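Local coordinates for gentamicin resistance protein (Enterococcus gallinarum, PDB 6CTZ) that probably confers aminoglycoside resistance by transferring a phosphate from a guanine nucleotide to the 2''-hydroxyl of drugs such as kanamycin and gentamicin, at residues D37-F42 with V86-V91; P137-K142 with A219-D224; D265-L270 with E287-D292. The protein carries 2 engineered substitutions. All coordinates share one frame; numbering follows the deposited sequence.

Contact 1: D37-F42 with V86-V91. With GDP (guanosine-5'-diphosphate), chain B.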
loop_
_atom_site.group_PDB
_atom_site.type_symbol
_atom_site.label_atom_id
_atom_site.label_comp_id
_atom_site.label_asym_id
_atom_site.label_seq_id
_atom_site.Cartn_x
_atom_site.Cartn_y
_atom_site.Cartn_z
ATOM N N ASP A 37 4.355 4.605 23.181
ATOM C CA ASP A 37 3.157 3.778 23.161
ATOM C C ASP A 37 2.118 4.197 22.136
ATOM O O ASP A 37 1.372 3.338 21.662
ATOM C CB ASP A 37 2.473 3.789 24.540
ATOM C CG ASP A 37 3.335 3.192 25.626
ATOM O OD1 ASP A 37 4.302 2.475 25.293
ATOM O OD2 ASP A 37 3.036 3.436 26.812
ATOM N N TRP A 38 2.015 5.483 21.811
ATOM C CA TRP A 38 0.905 6.008 21.026
ATOM C C TRP A 38 1.432 6.566 19.717
ATOM O O TRP A 38 2.320 7.424 19.719
ATOM C CB TRP A 38 0.183 7.123 21.781
ATOM C CG TRP A 38 -0.585 6.633 22.956
ATOM C CD1 TRP A 38 -0.209 6.691 24.265
ATOM C CD2 TRP A 38 -1.870 5.999 22.931
ATOM N NE1 TRP A 38 -1.185 6.136 25.056
ATOM C CE2 TRP A 38 -2.215 5.702 24.263
ATOM C CE3 TRP A 38 -2.761 5.654 21.906
ATOM C CZ2 TRP A 38 -3.414 5.078 24.601
ATOM C CZ3 TRP A 38 -3.949 5.033 22.242
ATOM C CH2 TRP A 38 -4.267 4.753 23.580
ATOM N N VAL A 39 0.864 6.109 18.617
ATOM C CA VAL A 39 1.198 6.659 17.340
ATOM C C VAL A 39 0.193 7.770 17.018
ATOM O O VAL A 39 -0.973 7.535 17.021
ATOM C CB VAL A 39 1.106 5.579 16.203
ATOM C CG1 VAL A 39 1.349 6.209 14.843
ATOM C CG2 VAL A 39 2.042 4.421 16.468
ATOM N N PHE A 40 0.666 8.973 16.799
ATOM C CA PHE A 40 -0.170 10.052 16.290
ATOM C C PHE A 40 0.183 10.297 14.832
ATOM O O PHE A 40 1.361 10.463 14.485
ATOM C CB PHE A 40 -0.093 11.314 17.154
ATOM C CG PHE A 40 -0.932 11.211 18.381
ATOM C CD1 PHE A 40 -0.431 10.613 19.530
ATOM C CD2 PHE A 40 -2.251 11.639 18.364
ATOM C CE1 PHE A 40 -1.218 10.493 20.665
ATOM C CE2 PHE A 40 -3.042 11.513 19.485
ATOM C CZ PHE A 40 -2.529 10.932 20.634
ATOM N N ARG A 41 -0.838 10.275 13.981
ATOM C CA ARG A 41 -0.645 10.204 12.541
ATOM C C ARG A 41 -1.375 11.375 11.902
ATOM O O ARG A 41 -2.602 11.503 12.041
ATOM C CB ARG A 41 -1.159 8.863 12.023
ATOM C CG ARG A 41 -0.855 8.582 10.566
ATOM C CD ARG A 41 -1.365 7.193 10.280
ATOM N NE ARG A 41 -1.354 6.701 8.907
ATOM C CZ ARG A 41 -2.455 6.525 8.182
ATOM N NH1 ARG A 41 -3.639 6.923 8.638
ATOM N NH2 ARG A 41 -2.380 5.941 6.994
ATOM N N PHE A 42 -0.616 12.220 11.207
ATOM C CA PHE A 42 -1.071 13.519 10.728
ATOM C C PHE A 42 -1.053 13.549 9.209
ATOM O O PHE A 42 0.029 13.426 8.608
ATOM C CB PHE A 42 -0.145 14.608 11.269
ATOM C CG PHE A 42 -0.208 14.773 12.761
ATOM C CD1 PHE A 42 -1.131 15.633 13.342
ATOM C CD2 PHE A 42 0.664 14.077 13.582
ATOM C CE1 PHE A 42 -1.187 15.792 14.721
ATOM C CE2 PHE A 42 0.617 14.231 14.959
ATOM C CZ PHE A 42 -0.313 15.088 15.528
ATOM N N VAL A 86 -5.266 11.384 13.940
ATOM C CA VAL A 86 -5.611 10.338 14.873
ATOM C C VAL A 86 -4.480 9.827 15.715
ATOM O O VAL A 86 -3.379 10.007 15.391
ATOM C CB VAL A 86 -6.197 9.084 14.126
ATOM C CG1 VAL A 86 -7.479 9.442 13.424
ATOM C CG2 VAL A 86 -5.194 8.516 13.102
ATOM N N GLY A 87 -4.825 9.168 16.803
ATOM C CA GLY A 87 -3.872 8.491 17.639
ATOM C C GLY A 87 -4.322 7.062 17.900
ATOM O O GLY A 87 -5.468 6.836 18.159
ATOM N N TYR A 88 -3.386 6.125 17.839
ATOM C CA TYR A 88 -3.639 4.738 18.083
ATOM C C TYR A 88 -2.489 4.072 18.812
ATOM O O TYR A 88 -1.409 4.500 18.654
ATOM C CB TYR A 88 -3.951 3.980 16.773
ATOM C CG TYR A 88 -2.938 4.062 15.626
ATOM C CD1 TYR A 88 -3.027 5.049 14.697
ATOM C CD2 TYR A 88 -1.973 3.097 15.442
ATOM C CE1 TYR A 88 -2.189 5.099 13.624
ATOM C CE2 TYR A 88 -1.113 3.157 14.353
ATOM C CZ TYR A 88 -1.258 4.151 13.454
ATOM O OH TYR A 88 -0.461 4.249 12.346
ATOM N N ARG A 89 -2.774 3.055 19.599
ATOM C CA ARG A 89 -1.717 2.327 20.278
ATOM C C ARG A 89 -0.840 1.731 19.175
ATOM O O ARG A 89 -1.331 1.165 18.250
ATOM C CB ARG A 89 -2.246 1.200 21.172
ATOM C CG ARG A 89 -2.849 1.676 22.489
ATOM C CD ARG A 89 -2.834 0.649 23.622
ATOM N NE ARG A 89 -3.120 1.299 24.922
ATOM C CZ ARG A 89 -2.194 1.823 25.735
ATOM N NH1 ARG A 89 -0.932 1.777 25.444
ATOM N NH2 ARG A 89 -2.554 2.408 26.870
ATOM N N LYS A 90 0.459 1.848 19.325
ATOM C CA LYS A 90 1.383 1.345 18.327
ATOM C C LYS A 90 1.059 -0.107 17.989
ATOM O O LYS A 90 0.830 -0.939 18.875
ATOM C CB LYS A 90 2.805 1.467 18.869
ATOM C CG LYS A 90 3.867 1.208 17.831
ATOM C CD LYS A 90 5.260 1.433 18.392
ATOM C CE LYS A 90 5.629 0.381 19.414
ATOM N NZ LYS A 90 7.082 0.438 19.751
ATOM N N VAL A 91 0.993 -0.400 16.697
ATOM C CA VAL A 91 0.843 -1.784 16.283
ATOM C C VAL A 91 2.201 -2.436 16.509
ATOM O O VAL A 91 3.220 -1.984 15.978
ATOM C CB VAL A 91 0.366 -1.868 14.825
ATOM C CG1 VAL A 91 0.220 -3.317 14.372
ATOM C CG2 VAL A 91 -0.969 -1.134 14.669
HETATM P PB GDP B . 1.592 6.927 4.583
HETATM O O1B GDP B . 0.109 6.763 4.350
HETATM O O2B GDP B . 2.405 5.873 3.860
HETATM O O3B GDP B . 2.054 8.343 4.328
HETATM O O3A GDP B . 1.790 6.713 6.175
HETATM P PA GDP B . 1.764 5.336 7.028
HETATM O O1A GDP B . 0.398 5.088 7.594
HETATM O O2A GDP B . 2.324 4.196 6.195
HETATM O "O5'" GDP B . 2.735 5.737 8.266
HETATM C "C5'" GDP B . 4.048 6.205 7.987
HETATM C "C4'" GDP B . 5.048 5.277 8.634
HETATM O "O4'" GDP B . 4.923 5.383 10.052
HETATM C "C3'" GDP B . 4.837 3.800 8.345
HETATM O "O3'" GDP B . 5.358 3.402 7.073
HETATM C "C2'" GDP B . 5.618 3.188 9.482
HETATM O "O2'" GDP B . 7.024 3.281 9.230
HETATM C "C1'" GDP B . 5.305 4.139 10.625
HETATM N N9 GDP B . 4.155 3.635 11.402
HETATM C C8 GDP B . 2.863 4.029 11.328
HETATM N N7 GDP B . 2.121 3.320 12.217
HETATM C C5 GDP B . 2.950 2.476 12.862
HETATM C C6 GDP B . 2.835 1.444 13.899
HETATM O O6 GDP B . 1.735 1.192 14.428
HETATM N N1 GDP B . 3.962 0.813 14.261
HETATM C C2 GDP B . 5.171 1.067 13.713
HETATM N N2 GDP B . 6.251 0.391 14.151
HETATM N N3 GDP B . 5.353 1.994 12.747
HETATM C C4 GDP B . 4.286 2.701 12.319
HETATM O O HOH W 1 0.998 0.997 23.177
#

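Contact 2: P137-K142 with A219-D224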
loop_
_atom_site.group_PDB
_atom_site.type_symbol
_atom_site.label_atom_id
_atom_site.label_comp_id
_atom_site.label_asym_id
_atom_site.label_seq_id
_atom_site.Cartn_x
_atom_site.Cartn_y
_atom_site.Cartn_z
ATOM N N PRO A 137 -13.694 4.087 -1.934
ATOM C CA PRO A 137 -14.088 4.365 -3.318
ATOM C C PRO A 137 -14.076 3.102 -4.158
ATOM O O PRO A 137 -13.346 2.148 -3.888
ATOM C CB PRO A 137 -12.996 5.327 -3.798
ATOM C CG PRO A 137 -11.790 4.899 -3.022
ATOM C CD PRO A 137 -12.312 4.512 -1.656
ATOM N N VAL A 138 -14.908 3.110 -5.193
ATOM C CA VAL A 138 -14.899 2.055 -6.201
ATOM C C VAL A 138 -13.998 2.540 -7.329
ATOM O O VAL A 138 -14.307 3.528 -8.000
ATOM C CB VAL A 138 -16.314 1.743 -6.703
ATOM C CG1 VAL A 138 -16.264 0.684 -7.797
ATOM C CG2 VAL A 138 -17.206 1.306 -5.539
ATOM N N THR A 139 -12.865 1.870 -7.513
ATOM C CA THR A 139 -11.858 2.267 -8.486
ATOM C C THR A 139 -11.895 1.256 -9.615
ATOM O O THR A 139 -11.402 0.133 -9.459
ATOM C CB THR A 139 -10.465 2.256 -7.857
ATOM O OG1 THR A 139 -10.435 3.144 -6.734
ATOM C CG2 THR A 139 -9.411 2.675 -8.892
ATOM N N ASN A 140 -12.441 1.662 -10.752
ATOM C CA ASN A 140 -12.334 0.859 -11.966
ATOM C C ASN A 140 -10.885 0.881 -12.433
ATOM O O ASN A 140 -10.406 1.900 -12.940
ATOM C CB ASN A 140 -13.261 1.427 -13.037
ATOM C CG ASN A 140 -13.292 0.579 -14.297
ATOM O OD1 ASN A 140 -12.255 0.144 -14.803
ATOM N ND2 ASN A 140 -14.492 0.339 -14.810
ATOM N N LEU A 141 -10.187 -0.248 -12.279
ATOM C CA LEU A 141 -8.748 -0.261 -12.521
ATOM C C LEU A 141 -8.413 -0.082 -13.998
ATOM O O LEU A 141 -7.399 0.544 -14.331
ATOM C CB LEU A 141 -8.135 -1.540 -11.952
ATOM C CG LEU A 141 -6.613 -1.604 -11.939
ATOM C CD1 LEU A 141 -6.037 -0.332 -11.334
ATOM C CD2 LEU A 141 -6.152 -2.833 -11.169
ATOM N N LYS A 142 -9.248 -0.608 -14.893
ATOM C CA LYS A 142 -9.004 -0.418 -16.319
ATOM C C LYS A 142 -9.007 1.062 -16.680
ATOM O O LYS A 142 -8.128 1.536 -17.410
ATOM C CB LYS A 142 -10.062 -1.166 -17.126
ATOM C CG LYS A 142 -9.834 -1.109 -18.624
ATOM C CD LYS A 142 -10.972 -1.765 -19.387
ATOM C CE LYS A 142 -10.709 -1.758 -20.887
ATOM N NZ LYS A 142 -11.775 -2.472 -21.651
ATOM N N ALA A 219 -9.646 0.333 -1.359
ATOM C CA ALA A 219 -10.500 0.603 -2.506
ATOM C C ALA A 219 -11.310 -0.647 -2.807
ATOM O O ALA A 219 -10.957 -1.750 -2.386
ATOM C CB ALA A 219 -9.675 1.005 -3.733
ATOM N N ILE A 220 -12.414 -0.465 -3.524
ATOM C CA ILE A 220 -13.111 -1.584 -4.149
ATOM C C ILE A 220 -12.530 -1.684 -5.553
ATOM O O ILE A 220 -12.764 -0.806 -6.392
ATOM C CB ILE A 220 -14.630 -1.367 -4.190
ATOM C CG1 ILE A 220 -15.178 -1.113 -2.778
ATOM C CG2 ILE A 220 -15.299 -2.564 -4.861
ATOM C CD1 ILE A 220 -14.789 -2.163 -1.773
ATOM N N SER A 221 -11.716 -2.706 -5.792
ATOM C CA SER A 221 -10.958 -2.754 -7.037
ATOM C C SER A 221 -10.572 -4.199 -7.336
ATOM O O SER A 221 -11.163 -5.141 -6.795
ATOM C CB SER A 221 -9.735 -1.825 -6.941
ATOM O OG SER A 221 -9.161 -1.601 -8.216
ATOM N N ASP A 222 -9.582 -4.371 -8.192
ATOM C CA ASP A 222 -9.169 -5.699 -8.613
ATOM C C ASP A 222 -8.353 -6.343 -7.498
ATOM O O ASP A 222 -7.294 -5.813 -7.141
ATOM C CB ASP A 222 -8.317 -5.563 -9.866
ATOM C CG ASP A 222 -7.966 -6.892 -10.497
ATOM O OD1 ASP A 222 -8.031 -7.950 -9.823
ATOM O OD2 ASP A 222 -7.603 -6.870 -11.687
ATOM N N PRO A 223 -8.793 -7.474 -6.933
ATOM C CA PRO A 223 -8.007 -8.101 -5.855
ATOM C C PRO A 223 -6.592 -8.457 -6.267
ATOM O O PRO A 223 -5.697 -8.515 -5.413
ATOM C CB PRO A 223 -8.840 -9.335 -5.481
ATOM C CG PRO A 223 -9.658 -9.627 -6.727
ATOM C CD PRO A 223 -9.986 -8.270 -7.278
ATOM N N ASP A 224 -6.346 -8.693 -7.557
ATOM C CA ASP A 224 -4.980 -8.988 -7.984
ATOM C C ASP A 224 -4.035 -7.815 -7.771
ATOM O O ASP A 224 -2.810 -8.012 -7.761
ATOM C CB ASP A 224 -4.970 -9.414 -9.449
ATOM C CG ASP A 224 -5.686 -10.729 -9.681
ATOM O OD1 ASP A 224 -5.793 -11.530 -8.728
ATOM O OD2 ASP A 224 -6.124 -10.977 -10.824
#

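Contact 3: D265-L270 with E287-D292. With KAN (kanamycin a), chain E.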
loop_
_atom_site.group_PDB
_atom_site.type_symbol
_atom_site.label_atom_id
_atom_site.label_comp_id
_atom_site.label_asym_id
_atom_site.label_seq_id
_atom_site.Cartn_x
_atom_site.Cartn_y
_atom_site.Cartn_z
ATOM N N ASP A 265 3.256 0.801 -11.864
ATOM C CA ASP A 265 3.732 1.410 -10.627
ATOM C C ASP A 265 5.015 2.204 -10.850
ATOM O O ASP A 265 5.178 3.297 -10.295
ATOM C CB ASP A 265 3.941 0.345 -9.552
ATOM C CG ASP A 265 4.436 0.935 -8.250
ATOM O OD1 ASP A 265 3.709 1.755 -7.654
ATOM O OD2 ASP A 265 5.557 0.596 -7.821
ATOM N N GLN A 266 5.930 1.695 -11.666
ATOM C CA GLN A 266 7.160 2.402 -11.950
ATOM C C GLN A 266 6.850 3.716 -12.672
ATOM O O GLN A 266 7.438 4.699 -12.370
ATOM C CB GLN A 266 8.155 1.539 -12.698
ATOM C CG GLN A 266 8.605 0.281 -12.006
ATOM C CD GLN A 266 9.064 0.473 -10.574
ATOM O OE1 GLN A 266 8.380 1.024 -9.784
ATOM N NE2 GLN A 266 10.168 0.002 -10.259
ATOM N N VAL A 267 5.906 3.727 -13.589
ATOM C CA VAL A 267 5.481 4.939 -14.274
ATOM C C VAL A 267 4.904 5.901 -13.257
ATOM O O VAL A 267 5.226 7.055 -13.273
ATOM C CB VAL A 267 4.392 4.611 -15.319
ATOM C CG1 VAL A 267 3.662 5.826 -15.811
ATOM C CG2 VAL A 267 5.004 3.871 -16.444
ATOM N N SER A 268 4.057 5.423 -12.373
ATOM C CA SER A 268 3.450 6.231 -11.362
ATOM C C SER A 268 4.483 6.866 -10.445
ATOM O O SER A 268 4.340 7.989 -10.077
ATOM C CB SER A 268 2.502 5.420 -10.512
ATOM O OG SER A 268 1.342 5.096 -11.194
ATOM N N TYR A 269 5.499 6.120 -10.097
ATOM C CA TYR A 269 6.567 6.624 -9.245
ATOM C C TYR A 269 7.305 7.770 -9.921
ATOM O O TYR A 269 7.584 8.795 -9.292
ATOM C CB TYR A 269 7.522 5.479 -8.918
ATOM C CG TYR A 269 8.604 5.832 -7.927
ATOM C CD1 TYR A 269 8.299 6.084 -6.594
ATOM C CD2 TYR A 269 9.934 5.887 -8.319
ATOM C CE1 TYR A 269 9.287 6.394 -5.682
ATOM C CE2 TYR A 269 10.932 6.196 -7.408
ATOM C CZ TYR A 269 10.604 6.450 -6.093
ATOM O OH TYR A 269 11.597 6.755 -5.189
ATOM N N LEU A 270 7.614 7.620 -11.211
ATOM C CA LEU A 270 8.235 8.708 -11.957
ATOM C C LEU A 270 7.321 9.926 -12.024
ATOM O O LEU A 270 7.781 11.061 -11.868
ATOM C CB LEU A 270 8.608 8.229 -13.358
ATOM C CG LEU A 270 9.173 9.299 -14.290
ATOM C CD1 LEU A 270 10.381 9.974 -13.654
ATOM C CD2 LEU A 270 9.535 8.668 -15.615
ATOM N N GLU A 287 15.569 5.502 -14.279
ATOM C CA GLU A 287 16.394 4.308 -14.141
ATOM C C GLU A 287 15.551 3.089 -13.782
ATOM O O GLU A 287 15.812 1.983 -14.272
ATOM C CB GLU A 287 17.474 4.554 -13.087
ATOM C CG GLU A 287 18.656 3.603 -13.155
ATOM C CD GLU A 287 19.810 4.058 -12.279
ATOM O OE1 GLU A 287 20.790 3.297 -12.134
ATOM O OE2 GLU A 287 19.734 5.181 -11.737
ATOM N N LEU A 288 14.539 3.266 -12.924
ATOM C CA LEU A 288 13.671 2.150 -12.565
ATOM C C LEU A 288 12.883 1.649 -13.770
ATOM O O LEU A 288 12.630 0.446 -13.895
ATOM C CB LEU A 288 12.735 2.559 -11.432
ATOM C CG LEU A 288 13.432 2.754 -10.088
ATOM C CD1 LEU A 288 12.526 3.464 -9.097
ATOM C CD2 LEU A 288 13.886 1.405 -9.537
ATOM N N LEU A 289 12.480 2.560 -14.663
ATOM C CA LEU A 289 11.793 2.143 -15.882
ATOM C C LEU A 289 12.713 1.318 -16.771
ATOM O O LEU A 289 12.300 0.288 -17.318
ATOM C CB LEU A 289 11.270 3.364 -16.641
ATOM C CG LEU A 289 10.051 4.096 -16.075
ATOM C CD1 LEU A 289 9.704 5.288 -16.953
ATOM C CD2 LEU A 289 8.868 3.145 -15.959
ATOM N N GLU A 290 13.964 1.761 -16.934
ATOM C CA GLU A 290 14.932 0.986 -17.706
ATOM C C GLU A 290 15.149 -0.392 -17.093
ATOM O O GLU A 290 15.231 -1.393 -17.812
ATOM C CB GLU A 290 16.252 1.752 -17.810
ATOM C CG GLU A 290 16.132 3.100 -18.518
ATOM C CD GLU A 290 17.452 3.847 -18.591
ATOM O OE1 GLU A 290 17.893 4.173 -19.713
ATOM O OE2 GLU A 290 18.050 4.108 -17.527
ATOM N N GLU A 291 15.216 -0.465 -15.760
ATOM C CA GLU A 291 15.402 -1.753 -15.097
ATOM C C GLU A 291 14.179 -2.651 -15.257
ATOM O O GLU A 291 14.314 -3.871 -15.390
ATOM C CB GLU A 291 15.731 -1.545 -13.620
ATOM C CG GLU A 291 17.017 -0.768 -13.395
ATOM C CD GLU A 291 17.388 -0.651 -11.931
ATOM O OE1 GLU A 291 18.586 -0.445 -11.637
ATOM O OE2 GLU A 291 16.488 -0.765 -11.073
ATOM N N ASP A 292 12.976 -2.069 -15.236
ATOM C CA ASP A 292 11.766 -2.856 -15.460
ATOM C C ASP A 292 11.813 -3.551 -16.819
ATOM O O ASP A 292 11.520 -4.748 -16.930
ATOM C CB ASP A 292 10.541 -1.946 -15.360
ATOM C CG ASP A 292 9.242 -2.718 -15.305
ATOM O OD1 ASP A 292 8.931 -3.278 -14.237
ATOM O OD2 ASP A 292 8.516 -2.751 -16.322
HETATM C C1 KAN E . 8.808 2.781 -5.188
HETATM C C2 KAN E . 9.352 2.328 -6.543
HETATM C C3 KAN E . 10.448 1.305 -6.330
HETATM C C4 KAN E . 11.529 1.965 -5.490
HETATM C C5 KAN E . 10.968 2.453 -4.157
HETATM C C6 KAN E . 12.021 3.196 -3.340
HETATM C C7 KAN E . 4.926 1.195 -1.948
HETATM C C8 KAN E . 5.183 2.625 -2.414
HETATM C C9 KAN E . 6.094 2.621 -3.646
HETATM C C10 KAN E . 7.406 1.881 -3.380
HETATM C C11 KAN E . 7.128 0.472 -2.851
HETATM C C12 KAN E . 6.243 0.506 -1.611
HETATM C C13 KAN E . 3.797 4.599 -2.701
HETATM C C14 KAN E . 2.436 5.035 -2.181
HETATM C C15 KAN E . 1.353 4.457 -3.097
HETATM C C16 KAN E . 1.609 4.899 -4.533
HETATM C C17 KAN E . 3.020 4.523 -4.943
HETATM C C18 KAN E . 3.314 5.081 -6.327
HETATM N N1 KAN E . 11.396 3.673 -2.120
HETATM N N2 KAN E . 8.369 -0.228 -2.535
HETATM N N3 KAN E . 4.036 1.212 -0.788
HETATM N N4 KAN E . 0.010 4.856 -2.693
HETATM O O5 KAN E . 9.819 3.294 -4.315
HETATM O O6 KAN E . 8.285 1.751 -7.301
HETATM O O7 KAN E . 10.997 0.877 -7.581
HETATM O O8 KAN E . 12.572 1.018 -5.251
HETATM O O9 KAN E . 8.134 1.669 -4.592
HETATM O O10 KAN E . 6.408 3.977 -4.002
HETATM O O11 KAN E . 3.892 3.176 -2.709
HETATM O O12 KAN E . 3.952 5.081 -4.032
HETATM O O13 KAN E . 2.312 4.587 -0.829
HETATM O O14 KAN E . 0.701 4.269 -5.454
HETATM O O15 KAN E . 4.644 4.716 -6.708
HETATM O O HOH W 2 12.146 -1.370 -11.757
#

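Contact 1: D37-F42 with V86-V91
Val39 sits over one face of the Tyr88 ring in a CH-pi contact, its CB 3.9 Å from the ring centroid. In Tyr88, CG lies between the backbone N and the carbonyl carbon; this chi1 of 55° swings the ring past Val39 and brings OH to GDP N7, to which it donates at 2.7 Å. Arg41 runs extended from CG to NE, and NE and NH2 converge on one alpha-phosphate oxygen, GDP O1A, NE at 2.7 Å, both bonds bent; its NH1 is salt-bridged to Glu55. These strands belong to the antiparallel five-stranded sheet of the kinase-like N-terminal lobe, and the chain leaving strand 83-89 is the hinge: Val91 N donates to GDP O6 at 2.9 Å, recognising the guanine carbonyl. On the sheet face opposite Val39, Gly87 CA sits over the Phe40 ring, 3.8 Å from its centroid; having no side chain, Gly87 lets the ring lie against the backbone. Arg89 CG covers the six-membered ring of Trp38, and the guanidinium follows with its plane 39° from the indole. The register is held by the hydrogen-bonded pairs Val39-Tyr88 and Arg41-Val86, and just past the strand ends Lys90 N donates to Asp37 O, nearly straight (N-H...O 173°).

Contact 2: P137-K142 with A219-D224
A short backbone bridge, flanked by small side-chain contacts, joins the chain entering helix 141-155 to the loop between strand 209-212 and helix 228-234, in the helical C-terminal lobe of this kinase-like fold. Val138 and Ile220 form a single bridge, with the two chains running roughly the same way, 26° apart. Ile220 uses both its backbone groups. Its N donates to Pro137 O at 2.8 Å, almost straight (N-H...O 177°). Its O accepts from Thr139 N at 2.9 Å. Proline has no N-H to offer, but its carbonyl serves as acceptor here.

The side chains fit around this bridge. Val138 CG2 meets Ile220 CB at 3.9 Å, and beyond it the branched Ile220 packs against Val128, Ala131 and Ile132 of helix 128-133. The small Ala219 brings its CB to 3.8 Å from Thr139 OG1. Asn140, the N-cap of helix 141-155, takes Asn143 N on its OD1. Leu141, the first residue of that helix, has its CB directed toward the 219-224 chain, and CD2 rests on Asp222 CB at 3.7 Å; Phe261 of helix 251-276 touches both residues. The carboxylate of Asp222 is used at each oxygen: OD2 forms a salt bridge with Lys257, whereas OD1 takes Asp224 N in an Asx turn that starts the 3-10 segment, the N-H arriving from above the carboxylate plane. Between the bridge and the leucine, Ser221 holds its hydroxyl anti to its backbone N (chi1 -166°), which carries OG across to donate to Thr139 O at 3.1 Å, a little tilted from the carbonyl plane.

Contact 3: D265-L270 with E287-D292
The helical segments 265-270 and 287-292 run antiparallel, their axes 169° apart in direction and 9.3 Å apart at closest approach, the backbones nearest at Gln266 and Leu289. Leu289 ties together three residues of the facing helix: CD2 reaches Gln266 CB at 3.7 Å and also lies near Val267, while CD1 meets Leu270 CD2 at 3.6 Å, the two leucines crossing at about a right angle.

Gln266 is bent at chi2 (-50°), which folds its amide back toward kanamycin, and NE2 donates to KAN O7 at 2.9 Å. A water accepts from the same NE2 and donates to Leu288 O, tying the amide to the facing backbone. An amide suits this place: its nitrogen serves sugar and water together, and OE1 lies 2.6 Å from KAN O6. Asp265 OD2 lies 3.0 Å from KAN O6, and OD1, also held by Tyr229 OH, accepts a weak bond from KAN O15. Leu288 CB and CD2 flank the amide nitrogen, while CD1 touches Tyr269 CE2 at 3.6 Å and approaches KAN O7. The Tyr269 ring offers a flat apolar face to the sugar, KAN C2 standing 3.8 Å above its centre, the familiar platform for a carbohydrate. The Tyr269 hydroxyl is hydrogen-bonded to Glu284.

Both segments lie on the long C-terminal helices 251-276 and 279-296. Behind the pair, Val267 packs on Leu148 and Val152 of helix 141-155 and on Leu168 of helix 162-176, while Leu289 touches Leu164; Asp292 OD2 is hydrogen-bonded to Tyr167 OH of that last helix and to Thr263.

In the fold
The three contacts follow one another along the chain and do not touch. Contact 1 lies in the nucleotide-binding lobe and contact 3 on the far side of the chain's centre, about 33 Å away between centres, yet both reach into the same cleft: the first holds GDP, the second kanamycin. Measured from side chain to nearest ligand atom, Arg41 is about 4 Å from a magnesium ion and about 9 Å from kanamycin, Tyr269 about 12 Å from GDP, and Leu141 about 10 Å from kanamycin. Contact 2, centred about 22 Å from contact 3, binds neither ligand. Helix 251-276, which touches contact 2 through Phe261, carries Gln266 and Tyr269 of contact 3, and helix 141-155 packs on it behind.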